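Local coordinates for protein phytanoyl-CoA dioxygenase (Streptomyces malaysiense, PDB 6ZYL) that catalyses the beta-hydroxylation of thioholgamide as the non-heme monooxygenase ThoJ, probably using iron and 2-oxoglutarate, at residues W127-V132 and E188-D193; R145-L150 and R229-I234; T153-G158 and A199-L204; V241-G246 and T258-P263. All coordinates share one frame; numbering follows the deposited sequence.

Overall arrangement
Contact 2 sits deepest, about 7 Å from the centre of the chain, where strands 143-149 and 229-237 pair in the major sheet of a double-stranded beta-helix. Contacts 1 and 3 both reach the minor antiparallel sheet, at its outermost strands 128-129 and 200-201; their centres lie about 20 and 13 Å from that of contact 2. The segments of contacts 1, 2 and 3 interleave along the chain, so the pocket holding tartaric acid is built from residues distant in sequence. Contact 4 follows all three in the chain, its centre about 34 Å from that of contact 3 on the opposite side of the chain's centre, and belongs to the periphery, where strand 262-263 edges the major sheet.

Contact 1. Residues W127-V132 and E188-D193; sequences WHQDAV and EEIAVD
Ile190 sets CG1 anti to its backbone N (chi1 -174°) and runs on extended, while Gln129 turns CG to the side of its own N (chi1 -57°); the two side chains thus meet at about a right angle. The Ile190 methyl CD1 rests against the terminal amide, 3.5 Å from Gln129 CD. That amide is well occupied: NE2 donates to the carbonyls of Ala215 and Gly170, and OE1 accepts from the N-H of Leu172. With an alanine here, Leu172 N and the carbonyls of Ala215 and Gly170 would probably lose their mate, and a gap would open beside the Ile190 methyl.

One backbone hydrogen bond joins the two segments directly. Ile190 N donates to Trp127 O over 2.9 Å with an N-H...O angle of 163°, and Glu189 CA lies 3.2 Å from the same Trp127 O as a C-H...O contact. Ile190 CG2 packs on Trp127 CB at 3.9 Å; the indole itself turns away, its NE1 hydrogen-bonded to Glu196 OE2. Nearby, His128 CB approaches Glu188 O at 3.7 Å.

His128, Asp130 and His218 fit the HxD...H facial triad that holds iron in this family, although no metal is bound here; His128 ND1 is hydrogen-bonded to Ala126 O. The chemistry implies that Ile190, pinned by one backbone hydrogen bond and wedged against an amide bonded to other partners, packs its loop against the chain carrying this motif.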
loop_
_atom_site.group_PDB
_atom_site.type_symbol
_atom_site.label_atom_id
_atom_site.label_comp_id
_atom_site.label_asym_id
_atom_site.label_seq_id
_atom_site.Cartn_x
_atom_site.Cartn_y
_atom_site.Cartn_z
ATOM N N TRP A 127 5.408 0.387 -16.387
ATOM C CA TRP A 127 3.982 0.475 -16.112
ATOM C C TRP A 127 3.442 -0.894 -15.720
ATOM O O TRP A 127 3.757 -1.904 -16.355
ATOM C CB TRP A 127 3.251 1.013 -17.338
ATOM C CG TRP A 127 3.526 2.462 -17.590
ATOM C CD1 TRP A 127 4.519 2.986 -18.365
ATOM C CD2 TRP A 127 2.803 3.577 -17.056
ATOM N NE1 TRP A 127 4.457 4.360 -18.350
ATOM C CE2 TRP A 127 3.411 4.747 -17.553
ATOM C CE3 TRP A 127 1.700 3.699 -16.206
ATOM C CZ2 TRP A 127 2.951 6.021 -17.231
ATOM C CZ3 TRP A 127 1.246 4.966 -15.886
ATOM C CH2 TRP A 127 1.870 6.110 -16.398
ATOM N N HIS A 128 2.634 -0.925 -14.664
ATOM C CA HIS A 128 2.121 -2.180 -14.129
ATOM C C HIS A 128 1.005 -1.870 -13.144
ATOM O O HIS A 128 0.811 -0.722 -12.733
ATOM C CB HIS A 128 3.229 -2.991 -13.455
ATOM C CG HIS A 128 3.696 -2.404 -12.158
ATOM N ND1 HIS A 128 4.512 -1.294 -12.094
ATOM C CD2 HIS A 128 3.456 -2.768 -10.876
ATOM C CE1 HIS A 128 4.759 -1.004 -10.829
ATOM N NE2 HIS A 128 4.128 -1.882 -10.070
ATOM N N GLN A 129 0.270 -2.915 -12.771
ATOM C CA GLN A 129 -0.843 -2.818 -11.840
ATOM C C GLN A 129 -0.521 -3.594 -10.569
ATOM O O GLN A 129 0.115 -4.651 -10.620
ATOM C CB GLN A 129 -2.134 -3.363 -12.460
ATOM C CG GLN A 129 -2.547 -2.692 -13.760
ATOM C CD GLN A 129 -3.574 -3.504 -14.533
ATOM O OE1 GLN A 129 -3.356 -4.674 -14.837
ATOM N NE2 GLN A 129 -4.704 -2.885 -14.848
ATOM N N ASP A 130 -0.977 -3.068 -9.428
ATOM C CA ASP A 130 -0.711 -3.731 -8.157
ATOM C C ASP A 130 -1.404 -5.086 -8.065
ATOM O O ASP A 130 -0.907 -5.991 -7.387
ATOM C CB ASP A 130 -1.170 -2.851 -6.990
ATOM C CG ASP A 130 -0.419 -1.535 -6.909
ATOM O OD1 ASP A 130 0.762 -1.486 -7.315
ATOM O OD2 ASP A 130 -1.014 -0.548 -6.428
ATOM N N ALA A 131 -2.547 -5.244 -8.737
ATOM C CA ALA A 131 -3.403 -6.401 -8.502
ATOM C C ALA A 131 -2.807 -7.706 -9.013
ATOM O O ALA A 131 -3.284 -8.775 -8.621
ATOM C CB ALA A 131 -4.767 -6.177 -9.159
ATOM N N VAL A 132 -1.768 -7.644 -9.849
ATOM C CA VAL A 132 -1.373 -8.810 -10.643
ATOM C C VAL A 132 -1.127 -10.023 -9.755
ATOM O O VAL A 132 -1.606 -11.129 -10.038
ATOM C CB VAL A 132 -0.135 -8.480 -11.496
ATOM C CG1 VAL A 132 0.333 -9.722 -12.245
ATOM C CG2 VAL A 132 -0.444 -7.347 -12.464
ATOM N N GLU A 188 7.869 -6.670 -14.424
ATOM C CA GLU A 188 7.162 -6.998 -15.650
ATOM C C GLU A 188 6.184 -5.850 -15.967
ATOM O O GLU A 188 5.794 -5.098 -15.115
ATOM C CB GLU A 188 6.591 -8.452 -15.710
ATOM C CG GLU A 188 7.623 -9.589 -15.455
ATOM C CD GLU A 188 8.407 -10.217 -16.680
ATOM O OE1 GLU A 188 8.241 -9.858 -17.886
ATOM O OE2 GLU A 188 9.231 -11.118 -16.402
ATOM N N GLU A 189 5.788 -5.725 -17.205
ATOM C CA GLU A 189 5.013 -4.606 -17.601
ATOM C C GLU A 189 3.656 -4.923 -18.186
ATOM O O GLU A 189 3.467 -5.917 -18.818
ATOM C CB GLU A 189 5.920 -3.786 -18.529
ATOM C CG GLU A 189 5.408 -3.224 -19.823
ATOM C CD GLU A 189 6.550 -2.839 -20.777
ATOM O OE1 GLU A 189 6.298 -2.641 -21.968
ATOM O OE2 GLU A 189 7.713 -2.745 -20.370
ATOM N N ILE A 190 2.698 -4.054 -17.974
ATOM C CA ILE A 190 1.375 -4.269 -18.462
ATOM C C ILE A 190 1.444 -4.309 -20.003
ATOM O O ILE A 190 2.103 -3.494 -20.605
ATOM C CB ILE A 190 0.477 -3.161 -17.934
ATOM C CG1 ILE A 190 -0.959 -3.398 -18.300
ATOM C CG2 ILE A 190 0.933 -1.850 -18.464
ATOM C CD1 ILE A 190 -1.924 -2.564 -17.525
ATOM N N ALA A 191 0.768 -5.258 -20.628
ATOM C CA ALA A 191 0.814 -5.399 -22.070
ATOM C C ALA A 191 -0.203 -4.536 -22.735
ATOM O O ALA A 191 -1.122 -4.995 -23.368
ATOM C CB ALA A 191 0.607 -6.831 -22.464
ATOM N N VAL A 192 0.040 -3.261 -22.609
ATOM C CA VAL A 192 -0.808 -2.202 -23.143
ATOM C C VAL A 192 0.015 -0.941 -23.310
ATOM O O VAL A 192 0.928 -0.668 -22.527
ATOM C CB VAL A 192 -2.039 -1.958 -22.235
ATOM C CG1 VAL A 192 -2.641 -0.603 -22.492
ATOM C CG2 VAL A 192 -3.128 -2.984 -22.570
ATOM N N ASP A 193 -0.328 -0.163 -24.332
ATOM C CA ASP A 193 0.346 1.095 -24.613
ATOM C C ASP A 193 -0.209 2.180 -23.700
ATOM O O ASP A 193 -1.399 2.511 -23.769
ATOM C CB ASP A 193 0.157 1.476 -26.079
ATOM C CG ASP A 193 0.937 0.578 -27.018
ATOM O OD1 ASP A 193 2.099 0.248 -26.698
ATOM O OD2 ASP A 193 0.389 0.201 -28.076
#

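Contact 2. Residues R145-L150 and R229-I234. With TLA (L(+)-tartaric acid), chain B.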
loop_
_atom_site.group_PDB
_atom_site.type_symbol
_atom_site.label_atom_id
_atom_site.label_comp_id
_atom_site.label_asym_id
_atom_site.label_seq_id
_atom_site.Cartn_x
_atom_site.Cartn_y
_atom_site.Cartn_z
ATOM N N ARG A 145 -5.819 1.156 -2.636
ATOM C CA ARG A 145 -4.520 1.309 -1.997
ATOM C C ARG A 145 -4.319 2.777 -1.641
ATOM O O ARG A 145 -4.408 3.649 -2.513
ATOM C CB ARG A 145 -3.393 0.819 -2.904
ATOM C CG ARG A 145 -2.007 1.073 -2.331
ATOM C CD ARG A 145 -0.934 0.296 -3.077
ATOM N NE ARG A 145 -0.996 -1.135 -2.791
ATOM C CZ ARG A 145 -0.078 -2.014 -3.176
ATOM N NH1 ARG A 145 0.979 -1.610 -3.865
ATOM N NH2 ARG A 145 -0.216 -3.296 -2.871
ATOM N N VAL A 146 -4.054 3.044 -0.366
ATOM C CA VAL A 146 -3.755 4.387 0.118
ATOM C C VAL A 146 -2.241 4.541 0.160
ATOM O O VAL A 146 -1.553 3.805 0.876
ATOM C CB VAL A 146 -4.381 4.642 1.498
ATOM C CG1 VAL A 146 -3.992 6.023 2.008
ATOM C CG2 VAL A 146 -5.895 4.495 1.422
ATOM N N TRP A 147 -1.728 5.498 -0.605
ATOM C CA TRP A 147 -0.297 5.733 -0.798
ATOM C C TRP A 147 0.053 7.003 -0.031
ATOM O O TRP A 147 -0.148 8.114 -0.530
ATOM C CB TRP A 147 -0.010 5.858 -2.289
ATOM C CG TRP A 147 1.414 5.779 -2.725
ATOM C CD1 TRP A 147 2.215 4.676 -2.733
ATOM C CD2 TRP A 147 2.190 6.846 -3.278
ATOM N NE1 TRP A 147 3.451 4.994 -3.244
ATOM C CE2 TRP A 147 3.462 6.322 -3.584
ATOM C CE3 TRP A 147 1.937 8.197 -3.538
ATOM C CZ2 TRP A 147 4.477 7.102 -4.135
ATOM C CZ3 TRP A 147 2.946 8.970 -4.086
ATOM C CH2 TRP A 147 4.199 8.421 -4.378
ATOM N N VAL A 148 0.566 6.832 1.183
ATOM C CA VAL A 148 0.809 7.947 2.092
ATOM C C VAL A 148 2.221 8.473 1.875
ATOM O O VAL A 148 3.193 7.708 1.902
ATOM C CB VAL A 148 0.604 7.522 3.554
ATOM C CG1 VAL A 148 0.848 8.705 4.486
ATOM C CG2 VAL A 148 -0.788 6.950 3.760
ATOM N N ALA A 149 2.336 9.785 1.684
ATOM C CA ALA A 149 3.626 10.439 1.496
ATOM C C ALA A 149 4.216 10.775 2.861
ATOM O O ALA A 149 3.700 11.643 3.573
ATOM C CB ALA A 149 3.474 11.700 0.647
ATOM N N LEU A 150 5.295 10.083 3.231
ATOM C CA LEU A 150 6.016 10.431 4.450
ATOM C C LEU A 150 7.015 11.551 4.198
ATOM O O LEU A 150 7.294 12.342 5.105
ATOM C CB LEU A 150 6.724 9.200 5.014
ATOM C CG LEU A 150 5.811 8.059 5.466
ATOM C CD1 LEU A 150 6.627 6.952 6.128
ATOM C CD2 LEU A 150 4.724 8.552 6.407
ATOM N N ARG A 229 12.953 9.302 -0.859
ATOM C CA ARG A 229 11.508 9.446 -0.993
ATOM C C ARG A 229 10.845 8.279 -0.275
ATOM O O ARG A 229 11.082 7.119 -0.628
ATOM C CB ARG A 229 11.113 9.482 -2.469
ATOM C CG ARG A 229 9.643 9.723 -2.739
ATOM C CD ARG A 229 9.143 8.786 -3.832
ATOM N NE ARG A 229 8.844 7.460 -3.302
ATOM C CZ ARG A 229 8.228 6.498 -3.980
ATOM N NH1 ARG A 229 7.840 6.705 -5.231
ATOM N NH2 ARG A 229 7.995 5.327 -3.404
ATOM N N PHE A 230 10.024 8.585 0.729
ATOM C CA PHE A 230 9.424 7.574 1.595
ATOM C C PHE A 230 7.912 7.597 1.430
ATOM O O PHE A 230 7.276 8.629 1.669
ATOM C CB PHE A 230 9.781 7.811 3.067
ATOM C CG PHE A 230 11.196 7.464 3.422
ATOM C CD1 PHE A 230 12.245 8.253 2.986
ATOM C CD2 PHE A 230 11.476 6.359 4.207
ATOM C CE1 PHE A 230 13.548 7.940 3.313
ATOM C CE2 PHE A 230 12.778 6.037 4.536
ATOM C CZ PHE A 230 13.817 6.830 4.089
ATOM N N ASN A 231 7.336 6.456 1.061
ATOM C CA ASN A 231 5.892 6.320 0.940
ATOM C C ASN A 231 5.439 5.041 1.629
ATOM O O ASN A 231 6.114 4.009 1.560
ATOM C CB ASN A 231 5.465 6.327 -0.524
ATOM C CG ASN A 231 5.709 7.671 -1.187
ATOM O OD1 ASN A 231 6.818 7.961 -1.638
ATOM N ND2 ASN A 231 4.677 8.507 -1.232
ATOM N N PHE A 232 4.299 5.130 2.306
ATOM C CA PHE A 232 3.724 4.046 3.096
ATOM C C PHE A 232 2.372 3.712 2.479
ATOM O O PHE A 232 1.453 4.538 2.504
ATOM C CB PHE A 232 3.602 4.469 4.560
ATOM C CG PHE A 232 2.956 3.448 5.443
ATOM C CD1 PHE A 232 3.598 2.257 5.740
ATOM C CD2 PHE A 232 1.710 3.689 5.995
ATOM C CE1 PHE A 232 2.999 1.320 6.562
ATOM C CE2 PHE A 232 1.107 2.757 6.816
ATOM C CZ PHE A 232 1.752 1.572 7.101
ATOM N N ALA A 233 2.259 2.514 1.912
ATOM C CA ALA A 233 1.084 2.104 1.155
ATOM C C ALA A 233 0.237 1.140 1.972
ATOM O O ALA A 233 0.759 0.229 2.619
ATOM C CB ALA A 233 1.489 1.447 -0.166
ATOM N N ILE A 234 -1.079 1.338 1.923
ATOM C CA ILE A 234 -2.025 0.574 2.725
ATOM C C ILE A 234 -3.104 0.039 1.799
ATOM O O ILE A 234 -3.774 0.816 1.110
ATOM C CB ILE A 234 -2.664 1.422 3.837
ATOM C CG1 ILE A 234 -1.622 2.286 4.542
ATOM C CG2 ILE A 234 -3.379 0.529 4.842
ATOM C CD1 ILE A 234 -2.231 3.442 5.328
HETATM O O1 TLA B . 5.057 0.281 -8.288
HETATM O O11 TLA B . 5.651 -0.836 -6.511
HETATM C C1 TLA B . 5.636 0.235 -7.173
HETATM C C2 TLA B . 6.310 1.486 -6.618
HETATM O O2 TLA B . 7.058 1.152 -5.483
HETATM C C3 TLA B . 5.221 2.492 -6.247
HETATM O O3 TLA B . 4.360 1.921 -5.303
HETATM C C4 TLA B . 5.894 3.733 -5.672
HETATM O O4 TLA B . 6.586 4.473 -6.419
HETATM O O41 TLA B . 5.759 4.004 -4.450
#
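Trp147 and Ala233 face each other as a non-hydrogen-bonded pair in the antiparallel ladder of strands 143-149 and 229-237, part of the major sheet of the double-stranded beta-helix. The backbone accounts balance in pairs: Val146 exchanges N-H...O bonds in both directions with Ile234, as Val148 does with Phe232. Leu150 N then donates to Phe230 O at 2.9 Å, while Phe230 N turns to Thr151 OG1. Val146, Val148, Phe232 and Ile234 share the face that meets helix 84-90 and Cys209.

Trp147, Asn231 and Ala233 occupy the other face, toward the bound tartaric acid. The Asn231 amide stacks on the indole, the planes 9° apart, with Asn231 CB over the five-membered ring at 4.0 Å from its centroid. Arg229 bends at chi2 and chi3, which carries its guanidinium to the carboxylate of the acid. Trp147 CZ2 lies over one face of that guanidinium, while the acid meets its edge. Its NH1 donates to tartrate O4 at 2.8 Å and 170°; its NH2 serves both tartrate O41 and Phe115 O. Arg145 spends its NE on a salt bridge with Asp235. An arginine on this strand gripping a carboxylate is as in relatives that bind 2-oxoglutarate, and the tartrate, probably from the crystallisation liquor, may mark that site. Tartrate O41 is gripped twice: 2.8 Å from Arg229 NH2 and 2.8 Å from Trp147 NE1.

Contact 3. Residues T153-G158 and A199-L204; sequences TTIANG and AVDVLL
The loop that leads to strand 160-162, which holds an ST turn at Thr154, meets through Thr153 and Ile155 the chain running on from strand 200-201, an outermost strand of the minor sheet in this double-stranded beta-helix. Thr153 carries the contact. Its N donates to Leu204 O at 3.0 Å and 171°, and with OG1 between the backbone N and carbonyl carbon (chi1 63°) the hydroxyl reaches the other segment. There Thr153 OG1 donates to Val202 O at 2.9 Å and receives a bent, weak bond from Leu204 N, which also makes a long, weak bond to Thr153 O. One buried hydroxyl therefore serves two peptide groups. A valine in its place would probably deprive Leu204 N of its nearer acceptor and leave Val202 O with Thr159 OG1 but without this donor.

Farther along, Leu203 lays its CD2 methyl over the Thr154-Ile155 peptide, CD2 being 3.5 Å from Thr154 C, and reaches Ile155 CG2 at 4.0 Å. Thr153 and Val202 also lean on Trp147, which ties this junction to the major sheet beside the tartrate pocket.

The turn is fixed from within. Thr154 OG1 accepts from Ala156 N, and Thr154 N donates to Asn157 OD1 at 175°, from well above the plane of that amide. Asn157 ND2 in turn bonds to Asp152 O. At the outer end a water joins the two segments, donating to Ile155 O at 2.8 Å and to Asp201 OD2 at 2.9 Å.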
loop_
_atom_site.group_PDB
_atom_site.type_symbol
_atom_site.label_atom_id
_atom_site.label_comp_id
_atom_site.label_asym_id
_atom_site.label_seq_id
_atom_site.Cartn_x
_atom_site.Cartn_y
_atom_site.Cartn_z
ATOM N N THR A 153 6.490 14.322 -2.348
ATOM C CA THR A 153 6.715 13.684 -3.640
ATOM C C THR A 153 6.739 14.775 -4.702
ATOM O O THR A 153 5.809 15.584 -4.788
ATOM C CB THR A 153 5.650 12.630 -3.960
ATOM O OG1 THR A 153 4.361 13.245 -4.059
ATOM C CG2 THR A 153 5.636 11.552 -2.880
ATOM N N THR A 154 7.812 14.804 -5.488
ATOM C CA THR A 154 8.067 15.858 -6.459
ATOM C C THR A 154 8.283 15.233 -7.829
ATOM O O THR A 154 8.359 14.010 -7.974
ATOM C CB THR A 154 9.293 16.691 -6.067
ATOM O OG1 THR A 154 10.485 15.972 -6.409
ATOM C CG2 THR A 154 9.294 16.980 -4.572
ATOM N N ILE A 155 8.401 16.088 -8.846
ATOM C CA ILE A 155 8.627 15.584 -10.194
ATOM C C ILE A 155 9.989 14.925 -10.348
ATOM O O ILE A 155 10.221 14.232 -11.346
ATOM C CB ILE A 155 8.490 16.703 -11.250
ATOM C CG1 ILE A 155 9.565 17.774 -11.060
ATOM C CG2 ILE A 155 7.104 17.326 -11.195
ATOM C CD1 ILE A 155 9.760 18.671 -12.282
ATOM N N ALA A 156 10.897 15.121 -9.387
ATOM C CA ALA A 156 12.274 14.679 -9.535
ATOM C C ALA A 156 12.739 13.655 -8.506
ATOM O O ALA A 156 13.796 13.049 -8.712
ATOM C CB ALA A 156 13.228 15.884 -9.479
ATOM N N ASN A 157 12.004 13.437 -7.417
ATOM C CA ASN A 157 12.460 12.524 -6.377
ATOM C C ASN A 157 11.879 11.120 -6.533
ATOM O O ASN A 157 11.800 10.374 -5.551
ATOM C CB ASN A 157 12.158 13.105 -4.991
ATOM C CG ASN A 157 10.704 12.965 -4.577
ATOM O OD1 ASN A 157 9.824 12.696 -5.393
ATOM N ND2 ASN A 157 10.446 13.160 -3.290
ATOM N N GLY A 158 11.497 10.739 -7.752
ATOM C CA GLY A 158 11.136 9.366 -8.051
ATOM C C GLY A 158 9.690 9.025 -7.775
ATOM O O GLY A 158 9.379 7.917 -7.324
ATOM N N ALA A 199 -0.009 10.765 -18.726
ATOM C CA ALA A 199 0.205 10.269 -17.374
ATOM C C ALA A 199 0.177 11.419 -16.373
ATOM O O ALA A 199 0.471 12.571 -16.705
ATOM C CB ALA A 199 1.537 9.527 -17.287
ATOM N N VAL A 200 -0.178 11.095 -15.133
ATOM C CA VAL A 200 -0.359 12.083 -14.076
ATOM C C VAL A 200 0.656 11.805 -12.976
ATOM O O VAL A 200 0.610 10.748 -12.333
ATOM C CB VAL A 200 -1.789 12.057 -13.511
ATOM C CG1 VAL A 200 -1.992 13.195 -12.521
ATOM C CG2 VAL A 200 -2.812 12.124 -14.636
ATOM N N ASP A 201 1.563 12.757 -12.758
ATOM C CA ASP A 201 2.504 12.669 -11.650
ATOM C C ASP A 201 1.765 12.806 -10.323
ATOM O O ASP A 201 0.952 13.717 -10.146
ATOM C CB ASP A 201 3.562 13.768 -11.767
ATOM C CG ASP A 201 4.749 13.358 -12.616
ATOM O OD1 ASP A 201 4.904 12.156 -12.907
ATOM O OD2 ASP A 201 5.541 14.251 -12.986
ATOM N N VAL A 202 2.056 11.911 -9.382
ATOM C CA VAL A 202 1.420 11.933 -8.067
ATOM C C VAL A 202 2.266 12.835 -7.173
ATOM O O VAL A 202 3.252 12.396 -6.579
ATOM C CB VAL A 202 1.269 10.528 -7.485
ATOM C CG1 VAL A 202 0.496 10.581 -6.175
ATOM C CG2 VAL A 202 0.572 9.618 -8.486
ATOM N N LEU A 203 1.870 14.100 -7.075
ATOM C CA LEU A 203 2.625 15.122 -6.360
ATOM C C LEU A 203 1.894 15.468 -5.072
ATOM O O LEU A 203 0.753 15.943 -5.108
ATOM C CB LEU A 203 2.809 16.363 -7.232
ATOM C CG LEU A 203 3.422 16.073 -8.604
ATOM C CD1 LEU A 203 3.415 17.314 -9.482
ATOM C CD2 LEU A 203 4.837 15.527 -8.451
ATOM N N LEU A 204 2.559 15.245 -3.943
ATOM C CA LEU A 204 1.922 15.352 -2.642
ATOM C C LEU A 204 2.806 16.116 -1.671
ATOM O O LEU A 204 4.028 15.954 -1.673
ATOM C CB LEU A 204 1.633 13.961 -2.061
ATOM C CG LEU A 204 0.801 12.987 -2.893
ATOM C CD1 LEU A 204 0.859 11.590 -2.292
ATOM C CD2 LEU A 204 -0.631 13.477 -2.984
HETATM O O HOH W 1 8.337 13.637 -13.311
#

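Contact 4. Residues V241-G246 and T258-P263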
loop_
_atom_site.group_PDB
_atom_site.type_symbol
_atom_site.label_atom_id
_atom_site.label_comp_id
_atom_site.label_asym_id
_atom_site.label_seq_id
_atom_site.Cartn_x
_atom_site.Cartn_y
_atom_site.Cartn_z
ATOM N N VAL A 241 -14.350 -8.615 -0.746
ATOM C CA VAL A 241 -13.142 -9.121 -1.387
ATOM C C VAL A 241 -12.847 -10.505 -0.829
ATOM O O VAL A 241 -12.981 -10.744 0.377
ATOM C CB VAL A 241 -11.961 -8.161 -1.161
ATOM C CG1 VAL A 241 -10.700 -8.709 -1.819
ATOM C CG2 VAL A 241 -12.290 -6.772 -1.694
ATOM N N SER A 242 -12.450 -11.426 -1.699
ATOM C CA SER A 242 -12.126 -12.777 -1.278
ATOM C C SER A 242 -10.826 -13.231 -1.932
ATOM O O SER A 242 -10.536 -12.850 -3.069
ATOM C CB SER A 242 -13.249 -13.759 -1.642
ATOM O OG SER A 242 -13.342 -13.934 -3.043
ATOM N N PRO A 243 -10.026 -14.028 -1.227
ATOM C CA PRO A 243 -8.813 -14.571 -1.856
ATOM C C PRO A 243 -9.159 -15.562 -2.956
ATOM O O PRO A 243 -10.062 -16.391 -2.813
ATOM C CB PRO A 243 -8.075 -15.253 -0.695
ATOM C CG PRO A 243 -9.121 -15.507 0.345
ATOM C CD PRO A 243 -10.155 -14.421 0.189
ATOM N N THR A 244 -8.431 -15.461 -4.071
ATOM C CA THR A 244 -8.637 -16.395 -5.172
ATOM C C THR A 244 -8.399 -17.830 -4.721
ATOM O O THR A 244 -9.086 -18.756 -5.168
ATOM C CB THR A 244 -7.708 -16.047 -6.334
ATOM O OG1 THR A 244 -6.360 -15.962 -5.853
ATOM C CG2 THR A 244 -8.106 -14.720 -6.961
ATOM N N ALA A 245 -7.428 -18.032 -3.835
ATOM C CA ALA A 245 -7.119 -19.354 -3.316
ATOM C C ALA A 245 -6.272 -19.191 -2.065
ATOM O O ALA A 245 -5.492 -18.242 -1.945
ATOM C CB ALA A 245 -6.382 -20.212 -4.352
ATOM N N GLY A 246 -6.446 -20.118 -1.133
ATOM C CA GLY A 246 -5.598 -20.189 0.037
ATOM C C GLY A 246 -6.135 -19.396 1.218
ATOM O O GLY A 246 -6.926 -18.466 1.082
ATOM N N THR A 258 -15.438 -9.688 8.930
ATOM C CA THR A 258 -14.137 -9.996 8.353
ATOM C C THR A 258 -14.237 -10.873 7.112
ATOM O O THR A 258 -13.206 -11.208 6.520
ATOM C CB THR A 258 -13.234 -10.678 9.391
ATOM O OG1 THR A 258 -13.619 -12.049 9.549
ATOM C CG2 THR A 258 -13.321 -9.962 10.732
ATOM N N GLY A 259 -15.446 -11.258 6.712
ATOM C CA GLY A 259 -15.599 -12.046 5.499
ATOM C C GLY A 259 -14.833 -13.350 5.587
ATOM O O GLY A 259 -14.940 -14.097 6.565
ATOM N N ALA A 260 -14.045 -13.632 4.555
ATOM C CA ALA A 260 -13.286 -14.871 4.475
ATOM C C ALA A 260 -11.922 -14.784 5.147
ATOM O O ALA A 260 -11.169 -15.760 5.111
ATOM C CB ALA A 260 -13.101 -15.276 3.007
ATOM N N PHE A 261 -11.591 -13.657 5.769
ATOM C CA PHE A 261 -10.249 -13.416 6.281
ATOM C C PHE A 261 -10.175 -13.731 7.768
ATOM O O PHE A 261 -11.021 -13.281 8.548
ATOM C CB PHE A 261 -9.836 -11.963 6.029
ATOM C CG PHE A 261 -9.769 -11.602 4.576
ATOM C CD1 PHE A 261 -8.614 -11.828 3.849
ATOM C CD2 PHE A 261 -10.865 -11.056 3.933
ATOM C CE1 PHE A 261 -8.549 -11.508 2.510
ATOM C CE2 PHE A 261 -10.807 -10.733 2.593
ATOM C CZ PHE A 261 -9.646 -10.961 1.880
ATOM N N LEU A 262 -9.169 -14.508 8.154
ATOM C CA LEU A 262 -8.898 -14.709 9.567
ATOM C C LEU A 262 -8.516 -13.371 10.198
ATOM O O LEU A 262 -7.757 -12.599 9.601
ATOM C CB LEU A 262 -7.777 -15.730 9.759
ATOM C CG LEU A 262 -8.107 -17.150 9.297
ATOM C CD1 LEU A 262 -6.841 -17.999 9.225
ATOM C CD2 LEU A 262 -9.138 -17.791 10.214
ATOM N N PRO A 263 -9.038 -13.052 11.382
ATOM C CA PRO A 263 -8.785 -11.722 11.952
ATOM C C PRO A 263 -7.390 -11.603 12.552
ATOM O O PRO A 263 -6.867 -12.538 13.162
ATOM C CB PRO A 263 -9.871 -11.581 13.027
ATOM C CG PRO A 263 -10.202 -12.991 13.422
ATOM C CD PRO A 263 -9.992 -13.841 12.188
HETATM O O HOH W 2 -14.319 -12.041 2.188
#
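A type II' beta turn from Thr258 to Phe261 leans on the short strand 242-243, with the Phe261 ring set against Val241 and Pro243. The turn enters strand 262-263, at one margin of the major sheet, whereas strand 242-243 pairs with strand 136-137; the contact thus joins two separate sheets. Gly259 takes the second position of the turn, where its positive phi of 59° suits glycine.

Two bonds close the turn. Phe261 N donates to Thr258 O at 3.0 Å, and Thr258 OG1 donates back to Phe261 O, again at 3.0 Å and in the carbonyl plane.

Phe261 puts CG beside its backbone N (chi1 -62°), and this brings the far end of the ring to the other segment. Val241 O lies at the ring edge, 3.1 Å from Phe261 CE2, a position consistent with a weak aromatic C-H...O contact. Pro243 CD comes up obliquely, 3.9 Å from Phe261 CZ, and also meets Ala260 CB at 4.2 Å. Arg289 of helix 273-295 packs on the same proline.

The polar link is made by a water that donates to Val241 O at 2.6 Å and accepts from Ala260 N at 2.9 Å. Direct contact across the junction is thus apolar, apart from one carbonyl at a ring edge, and the Ala260 N-H and the Val241 carbonyl are linked through a single water.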